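Local coordinates for CRISPR-associated protein CasA/Cse1 (Thermus thermophilus, PDB 4AN8) that serves as a subunit of the Cascade ribonucleoprotein complex of type I-E CRISPR adaptive immunity, which probably targets invading nucleic acids such as viral genomes and plasmids, at residues S49-A54 with Q165-G170. Numbering follows the deposited sequence.
Sequences SPLEEA and QAFAPG
The N-terminal turn of helix 50-67 receives the last residue of helix 154-167, a helix-end packing contact in which Phe167 lies against Leu51 and Ala54. It illustrates how one aromatic ring can join two helix ends mainly through apolar contact. Leu51 sets a methyl over the middle of the ring: CD2 stands 3.7 Å from the centroid of Phe167, only 10° off the ring normal, a well-centred CH-pi contact. CB of Leu51 lies on the same side of the ring, just outside its CD2-CE2 bond, 3.8 Å from Phe167 CE2. With CG of Phe167 anti to its own carbonyl carbon (chi1 -69°), the ring reaches across to the other helix and presents its far end to Ala54. There CB of Ala54 meets the edge, near the ring plane, 3.9 Å from Phe167 CZ. The receiving turn is itself fixed by Ser49, the N-cap, whose OG accepts a nearly straight bond (176°) from Glu52 N at 3.1 Å and a weak one from Leu51 N. Leu191 of strand 191-195 touches both Phe167 and Ala54, while the carbonyl oxygen of Phe167 takes a hydrogen bond from Gln348 NE2. Strands 342-351 and 354-364 pack against the start of helix 50-67 through Leu346 and Ile358, and Glu53 ties this helix to the same two strands by salt bridges to Arg344 and Arg360.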
loop_
_atom_site.group_PDB
_atom_site.type_symbol
_atom_site.label_atom_id
_atom_site.label_comp_id
_atom_site.label_asym_id
_atom_site.label_seq_id
_atom_site.Cartn_x
_atom_site.Cartn_y
_atom_site.Cartn_z
ATOM N N SER A 49 -3.369 -11.688 0.147
ATOM C CA SER A 49 -2.829 -10.636 1.010
ATOM C C SER A 49 -2.214 -9.433 0.299
ATOM O O SER A 49 -1.196 -9.552 -0.388
ATOM C CB SER A 49 -1.744 -11.201 1.901
ATOM O OG SER A 49 -1.114 -10.112 2.506
ATOM N N PRO A 50 -2.794 -8.251 0.512
ATOM C CA PRO A 50 -2.218 -7.040 -0.091
ATOM C C PRO A 50 -0.814 -6.705 0.458
ATOM O O PRO A 50 -0.031 -6.044 -0.243
ATOM C CB PRO A 50 -3.228 -5.939 0.273
ATOM C CG PRO A 50 -4.535 -6.701 0.641
ATOM C CD PRO A 50 -4.056 -7.998 1.233
ATOM N N LEU A 51 -0.504 -7.138 1.683
ATOM C CA LEU A 51 0.824 -6.913 2.244
ATOM C C LEU A 51 1.834 -7.799 1.512
ATOM O O LEU A 51 2.923 -7.355 1.181
ATOM C CB LEU A 51 0.850 -7.198 3.754
ATOM C CG LEU A 51 -0.200 -6.458 4.610
ATOM C CD1 LEU A 51 0.101 -6.654 6.104
ATOM C CD2 LEU A 51 -0.327 -4.953 4.241
ATOM N N GLU A 52 1.467 -9.051 1.274
ATOM C CA GLU A 52 2.294 -9.963 0.491
ATOM C C GLU A 52 2.594 -9.393 -0.878
ATOM O O GLU A 52 3.739 -9.375 -1.318
ATOM C CB GLU A 52 1.614 -11.326 0.327
ATOM C CG GLU A 52 2.073 -12.360 1.308
ATOM C CD GLU A 52 1.440 -13.751 1.087
ATOM O OE1 GLU A 52 0.866 -14.019 0.001
ATOM O OE2 GLU A 52 1.515 -14.585 2.007
ATOM N N GLU A 53 1.560 -8.924 -1.559
ATOM C CA GLU A 53 1.743 -8.340 -2.877
ATOM C C GLU A 53 2.729 -7.166 -2.812
ATOM O O GLU A 53 3.607 -7.038 -3.670
ATOM C CB GLU A 53 0.399 -7.875 -3.432
ATOM C CG GLU A 53 0.440 -7.288 -4.839
ATOM C CD GLU A 53 -0.974 -6.942 -5.344
ATOM O OE1 GLU A 53 -1.945 -7.282 -4.646
ATOM O OE2 GLU A 53 -1.128 -6.316 -6.418
ATOM N N ALA A 54 2.562 -6.297 -1.815
ATOM C CA ALA A 54 3.390 -5.092 -1.713
ATOM C C ALA A 54 4.864 -5.455 -1.572
ATOM O O ALA A 54 5.697 -4.977 -2.343
ATOM C CB ALA A 54 2.960 -4.230 -0.549
ATOM N N GLN A 165 8.705 -7.722 8.143
ATOM C CA GLN A 165 9.804 -6.745 8.087
ATOM C C GLN A 165 9.385 -5.402 7.485
ATOM O O GLN A 165 10.026 -4.370 7.751
ATOM C CB GLN A 165 11.005 -7.312 7.299
ATOM C CG GLN A 165 11.651 -8.558 7.917
ATOM C CD GLN A 165 12.331 -8.260 9.256
ATOM O OE1 GLN A 165 11.915 -7.367 9.979
ATOM N NE2 GLN A 165 13.395 -8.977 9.560
ATOM N N ALA A 166 8.340 -5.401 6.646
ATOM C CA ALA A 166 7.920 -4.146 6.031
ATOM C C ALA A 166 6.802 -3.484 6.837
ATOM O O ALA A 166 6.739 -2.255 6.927
ATOM C CB ALA A 166 7.493 -4.364 4.576
ATOM N N PHE A 167 5.941 -4.299 7.453
ATOM C CA PHE A 167 4.690 -3.790 8.025
ATOM C C PHE A 167 4.509 -3.882 9.565
ATOM O O PHE A 167 3.495 -3.404 10.093
ATOM C CB PHE A 167 3.502 -4.484 7.349
ATOM C CG PHE A 167 3.302 -4.090 5.920
ATOM C CD1 PHE A 167 2.678 -2.898 5.598
ATOM C CD2 PHE A 167 3.734 -4.930 4.886
ATOM C CE1 PHE A 167 2.499 -2.532 4.265
ATOM C CE2 PHE A 167 3.557 -4.583 3.566
ATOM C CZ PHE A 167 2.926 -3.377 3.257
ATOM N N ALA A 168 5.449 -4.502 10.279
ATOM C CA ALA A 168 5.289 -4.591 11.740
ATOM C C ALA A 168 5.113 -3.200 12.339
ATOM O O ALA A 168 5.971 -2.324 12.181
ATOM C CB ALA A 168 6.483 -5.304 12.406
ATOM N N PRO A 169 3.981 -2.988 13.013
ATOM C CA PRO A 169 3.757 -1.778 13.809
ATOM C C PRO A 169 4.635 -1.798 15.063
ATOM O O PRO A 169 4.912 -2.879 15.600
ATOM C CB PRO A 169 2.267 -1.884 14.185
ATOM C CG PRO A 169 1.978 -3.355 14.127
ATOM C CD PRO A 169 2.806 -3.878 12.999
ATOM N N GLY A 170 5.082 -0.620 15.503
ATOM C CA GLY A 170 5.813 -0.510 16.756
ATOM C C GLY A 170 4.975 -0.974 17.940
ATOM O O GLY A 170 3.752 -1.067 17.848
#